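PDB 1UDD: transcriptional regulator from Pyrococcus horikoshii, which belongs to the TenA/THI-4/PQQC family, all-helical proteins of the haem oxygenase-like fold, and assembles from four copies of one chain. Local coordinates for residues Y49-S61 with L72-V84. Numbering follows the deposited sequence.
Sequences YLVGLTRALAVIS and LIELARDEVTVEV
T54 and L57 face A76 where helices 49-61 and 72-79 run nearly antiparallel, with 162° between their N-to-C directions and their axes 8.5 Å apart at closest approach. The small A76 is consistent with this closeness, T54 CA lying 4.9 Å from A76 CA. A76 CB lies 3.7 Å from L57 CB, while L57 CD1 runs on past the A76 backbone to L75 CG. One turn back toward the N-terminus, T54 splits its branches: chi1 of -61° sets OG1 beside the backbone N and CG2 anti to it. CG2 rests on A76 O and V80 CG1, whereas OG1 donates to L50 O at 2.8 Å. L50 O also accepts from T54 N, the two donors reaching it from opposite faces of its plane. The hydroxyl, thus spent inside its own helix, makes van der Waals contact with E79 CB and V80 CG1. E79 bends at chi2 (-54°) and brings OE1 to 3.5 Å from L53 CD2. L50 lies antiparallel to the E79 side chain, its CG and CD2 against E79 O; CD2 also meets V80 CG1, and CD1 reaches V84 CG2 at 3.6 Å, bridging the break between helices 68-79 and 82-93. At the other end I60 CG2 touches L72 CD2, and S61 CB faces L72 CB. Helices 36-63 and 68-79, joined by a short connection, form an antiparallel hairpin; helices 126-146 and 108-123 pack on L53 and I60, and a second subunit lays its I73 on T54.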
loop_
_atom_site.group_PDB
_atom_site.type_symbol
_atom_site.label_atom_id
_atom_site.label_comp_id
_atom_site.label_asym_id
_atom_site.label_seq_id
_atom_site.Cartn_x
_atom_site.Cartn_y
_atom_site.Cartn_z
ATOM N N TYR A 49 -5.780 16.560 -10.580
ATOM C CA TYR A 49 -6.878 15.613 -10.702
ATOM C C TYR A 49 -6.429 14.497 -11.649
ATOM O O TYR A 49 -6.634 13.311 -11.381
ATOM C CB TYR A 49 -8.111 16.345 -11.257
ATOM C CG TYR A 49 -9.438 15.607 -11.143
ATOM C CD1 TYR A 49 -10.612 16.302 -10.825
ATOM C CD2 TYR A 49 -9.538 14.239 -11.406
ATOM C CE1 TYR A 49 -11.851 15.658 -10.776
ATOM C CE2 TYR A 49 -10.777 13.584 -11.360
ATOM C CZ TYR A 49 -11.923 14.303 -11.046
ATOM O OH TYR A 49 -13.147 13.676 -11.034
ATOM N N LEU A 50 -5.802 14.901 -12.748
ATOM C CA LEU A 50 -5.299 13.992 -13.768
ATOM C C LEU A 50 -4.282 13.029 -13.149
ATOM O O LEU A 50 -4.346 11.810 -13.363
ATOM C CB LEU A 50 -4.660 14.823 -14.882
ATOM C CG LEU A 50 -4.003 14.183 -16.098
ATOM C CD1 LEU A 50 -3.575 15.289 -17.054
ATOM C CD2 LEU A 50 -2.805 13.345 -15.686
ATOM N N VAL A 51 -3.343 13.586 -12.387
ATOM C CA VAL A 51 -2.329 12.785 -11.726
ATOM C C VAL A 51 -2.980 11.894 -10.648
ATOM O O VAL A 51 -2.720 10.695 -10.585
ATOM C CB VAL A 51 -1.229 13.696 -11.074
ATOM C CG1 VAL A 51 -0.246 12.852 -10.265
ATOM C CG2 VAL A 51 -0.471 14.457 -12.159
ATOM N N GLY A 52 -3.844 12.479 -9.825
ATOM C CA GLY A 52 -4.495 11.723 -8.762
ATOM C C GLY A 52 -5.337 10.552 -9.249
ATOM O O GLY A 52 -5.349 9.477 -8.634
ATOM N N LEU A 53 -6.064 10.760 -10.340
ATOM C CA LEU A 53 -6.892 9.701 -10.908
ATOM C C LEU A 53 -5.951 8.577 -11.337
ATOM O O LEU A 53 -6.245 7.396 -11.171
ATOM C CB LEU A 53 -7.660 10.233 -12.113
ATOM C CG LEU A 53 -8.921 9.503 -12.580
ATOM C CD1 LEU A 53 -9.966 9.545 -11.470
ATOM C CD2 LEU A 53 -9.471 10.177 -13.854
ATOM N N THR A 54 -4.810 8.961 -11.894
ATOM C CA THR A 54 -3.812 7.994 -12.342
ATOM C C THR A 54 -3.237 7.175 -11.181
ATOM O O THR A 54 -3.118 5.957 -11.284
ATOM C CB THR A 54 -2.673 8.708 -13.083
ATOM O OG1 THR A 54 -3.218 9.369 -14.230
ATOM C CG2 THR A 54 -1.620 7.728 -13.541
ATOM N N ARG A 55 -2.886 7.839 -10.079
ATOM C CA ARG A 55 -2.333 7.137 -8.922
ATOM C C ARG A 55 -3.305 6.119 -8.379
ATOM O O ARG A 55 -2.916 4.994 -8.057
ATOM C CB ARG A 55 -1.991 8.095 -7.768
ATOM C CG ARG A 55 -0.736 8.907 -7.959
ATOM C CD ARG A 55 -0.408 9.784 -6.728
ATOM N NE ARG A 55 0.449 10.877 -7.161
ATOM C CZ ARG A 55 1.717 10.717 -7.504
ATOM N NH1 ARG A 55 2.264 9.513 -7.430
ATOM N NH2 ARG A 55 2.408 11.740 -7.995
ATOM N N ALA A 56 -4.570 6.511 -8.253
ATOM C CA ALA A 56 -5.560 5.594 -7.700
ATOM C C ALA A 56 -5.768 4.400 -8.637
ATOM O O ALA A 56 -5.877 3.257 -8.177
ATOM C CB ALA A 56 -6.890 6.333 -7.426
ATOM N N LEU A 57 -5.795 4.655 -9.945
ATOM C CA LEU A 57 -5.964 3.559 -10.890
ATOM C C LEU A 57 -4.796 2.591 -10.809
ATOM O O LEU A 57 -4.989 1.375 -10.916
ATOM C CB LEU A 57 -6.096 4.081 -12.319
ATOM C CG LEU A 57 -7.481 4.677 -12.618
ATOM C CD1 LEU A 57 -7.448 5.474 -13.929
ATOM C CD2 LEU A 57 -8.506 3.570 -12.669
ATOM N N ALA A 58 -3.587 3.128 -10.607
ATOM C CA ALA A 58 -2.408 2.276 -10.523
ATOM C C ALA A 58 -2.534 1.343 -9.304
ATOM O O ALA A 58 -2.294 0.147 -9.413
ATOM C CB ALA A 58 -1.135 3.131 -10.419
ATOM N N VAL A 59 -2.906 1.886 -8.150
ATOM C CA VAL A 59 -3.053 1.037 -6.963
ATOM C C VAL A 59 -4.139 -0.033 -7.190
ATOM O O VAL A 59 -3.929 -1.216 -6.910
ATOM C CB VAL A 59 -3.407 1.862 -5.713
ATOM C CG1 VAL A 59 -3.681 0.931 -4.548
ATOM C CG2 VAL A 59 -2.269 2.816 -5.383
ATOM N N ILE A 60 -5.296 0.369 -7.700
ATOM C CA ILE A 60 -6.345 -0.616 -7.962
ATOM C C ILE A 60 -5.791 -1.705 -8.894
ATOM O O ILE A 60 -5.945 -2.907 -8.637
ATOM C CB ILE A 60 -7.581 0.026 -8.618
ATOM C CG1 ILE A 60 -8.228 1.012 -7.647
ATOM C CG2 ILE A 60 -8.587 -1.068 -9.026
ATOM C CD1 ILE A 60 -9.425 1.723 -8.224
ATOM N N SER A 61 -5.102 -1.293 -9.949
ATOM C CA SER A 61 -4.559 -2.278 -10.882
ATOM C C SER A 61 -3.534 -3.197 -10.218
ATOM O O SER A 61 -3.479 -4.400 -10.505
ATOM C CB SER A 61 -3.922 -1.591 -12.089
ATOM O OG SER A 61 -2.624 -1.148 -11.772
ATOM N N LEU A 72 -7.200 -2.037 -16.372
ATOM C CA LEU A 72 -7.033 -0.873 -15.500
ATOM C C LEU A 72 -5.726 -0.102 -15.687
ATOM O O LEU A 72 -5.721 1.138 -15.637
ATOM C CB LEU A 72 -7.199 -1.292 -14.036
ATOM C CG LEU A 72 -8.586 -1.117 -13.392
ATOM C CD1 LEU A 72 -9.681 -1.055 -14.444
ATOM C CD2 LEU A 72 -8.833 -2.256 -12.402
ATOM N N ILE A 73 -4.617 -0.806 -15.902
ATOM C CA ILE A 73 -3.346 -0.116 -16.099
ATOM C C ILE A 73 -3.398 0.678 -17.420
ATOM O O ILE A 73 -2.781 1.736 -17.540
ATOM C CB ILE A 73 -2.165 -1.118 -16.118
ATOM C CG1 ILE A 73 -0.838 -0.380 -15.951
ATOM C CG2 ILE A 73 -2.148 -1.883 -17.416
ATOM C CD1 ILE A 73 -0.649 0.263 -14.569
ATOM N N GLU A 74 -4.150 0.171 -18.396
ATOM C CA GLU A 74 -4.303 0.825 -19.701
ATOM C C GLU A 74 -5.006 2.163 -19.527
ATOM O O GLU A 74 -4.660 3.167 -20.168
ATOM C CB GLU A 74 -5.148 -0.042 -20.637
ATOM C CG GLU A 74 -5.447 0.600 -22.008
ATOM C CD GLU A 74 -4.208 0.657 -22.905
ATOM O OE1 GLU A 74 -3.369 -0.257 -22.795
ATOM O OE2 GLU A 74 -4.077 1.598 -23.722
ATOM N N LEU A 75 -6.010 2.154 -18.655
ATOM C CA LEU A 75 -6.798 3.334 -18.345
ATOM C C LEU A 75 -5.912 4.342 -17.596
ATOM O O LEU A 75 -5.992 5.559 -17.822
ATOM C CB LEU A 75 -7.989 2.912 -17.478
ATOM C CG LEU A 75 -9.208 3.811 -17.291
ATOM C CD1 LEU A 75 -9.806 4.175 -18.650
ATOM C CD2 LEU A 75 -10.241 3.064 -16.438
ATOM N N ALA A 76 -5.067 3.830 -16.704
ATOM C CA ALA A 76 -4.175 4.692 -15.936
ATOM C C ALA A 76 -3.158 5.298 -16.898
ATOM O O ALA A 76 -2.831 6.478 -16.803
ATOM C CB ALA A 76 -3.459 3.890 -14.860
ATOM N N ARG A 77 -2.673 4.469 -17.820
ATOM C CA ARG A 77 -1.680 4.873 -18.817
ATOM C C ARG A 77 -2.243 5.975 -19.724
ATOM O O ARG A 77 -1.581 6.974 -19.973
ATOM C CB ARG A 77 -1.252 3.645 -19.635
ATOM C CG ARG A 77 -0.236 3.916 -20.730
ATOM C CD ARG A 77 -0.938 4.218 -22.038
ATOM N NE ARG A 77 -0.000 4.379 -23.140
ATOM C CZ ARG A 77 -0.362 4.470 -24.415
ATOM N NH1 ARG A 77 -1.644 4.415 -24.751
ATOM N NH2 ARG A 77 0.560 4.609 -25.358
ATOM N N ASP A 78 -3.476 5.798 -20.189
ATOM C CA ASP A 78 -4.115 6.791 -21.036
ATOM C C ASP A 78 -4.307 8.112 -20.314
ATOM O O ASP A 78 -4.224 9.170 -20.933
ATOM C CB ASP A 78 -5.462 6.286 -21.525
ATOM C CG ASP A 78 -5.327 5.183 -22.543
ATOM O OD1 ASP A 78 -4.184 4.874 -22.949
ATOM O OD2 ASP A 78 -6.369 4.628 -22.939
ATOM N N GLU A 79 -4.574 8.063 -19.015
ATOM C CA GLU A 79 -4.753 9.302 -18.262
ATOM C C GLU A 79 -3.505 10.158 -18.354
ATOM O O GLU A 79 -3.593 11.363 -18.535
ATOM C CB GLU A 79 -5.011 9.047 -16.775
ATOM C CG GLU A 79 -6.465 9.030 -16.357
ATOM C CD GLU A 79 -7.217 10.280 -16.758
ATOM O OE1 GLU A 79 -7.042 11.356 -16.137
ATOM O OE2 GLU A 79 -7.995 10.177 -17.714
ATOM N N VAL A 80 -2.340 9.535 -18.216
ATOM C CA VAL A 80 -1.089 10.287 -18.239
ATOM C C VAL A 80 -0.350 10.359 -19.562
ATOM O O VAL A 80 0.793 10.775 -19.606
ATOM C CB VAL A 80 -0.124 9.787 -17.145
ATOM C CG1 VAL A 80 -0.594 10.282 -15.797
ATOM C CG2 VAL A 80 -0.044 8.273 -17.163
ATOM N N THR A 81 -0.996 9.964 -20.646
ATOM C CA THR A 81 -0.342 10.044 -21.942
ATOM C C THR A 81 -1.277 10.735 -22.926
ATOM O O THR A 81 -1.157 11.933 -23.175
ATOM C CB THR A 81 0.048 8.645 -22.466
ATOM O OG1 THR A 81 -1.125 7.851 -22.675
ATOM C CG2 THR A 81 0.941 7.948 -21.466
ATOM N N VAL A 82 -2.218 9.981 -23.472
ATOM C CA VAL A 82 -3.190 10.521 -24.412
ATOM C C VAL A 82 -3.871 11.749 -23.812
ATOM O O VAL A 82 -3.967 12.787 -24.461
ATOM C CB VAL A 82 -4.281 9.482 -24.734
ATOM C CG1 VAL A 82 -5.253 10.049 -25.745
ATOM C CG2 VAL A 82 -3.651 8.191 -25.242
ATOM N N GLU A 83 -4.339 11.625 -22.569
ATOM C CA GLU A 83 -5.042 12.714 -21.899
ATOM C C GLU A 83 -4.171 13.904 -21.508
ATOM O O GLU A 83 -4.655 15.035 -21.453
ATOM C CB GLU A 83 -5.787 12.193 -20.662
ATOM C CG GLU A 83 -6.919 11.248 -20.994
ATOM C CD GLU A 83 -7.833 11.805 -22.066
ATOM O OE1 GLU A 83 -8.379 12.906 -21.869
ATOM O OE2 GLU A 83 -8.005 11.145 -23.107
ATOM N N VAL A 84 -2.903 13.661 -21.202
ATOM C CA VAL A 84 -2.020 14.770 -20.879
ATOM C C VAL A 84 -1.825 15.554 -22.185
ATOM O O VAL A 84 -1.752 16.787 -22.177
ATOM C CB VAL A 84 -0.663 14.276 -20.347
ATOM C CG1 VAL A 84 0.375 15.377 -20.481
ATOM C CG2 VAL A 84 -0.803 13.866 -18.886
#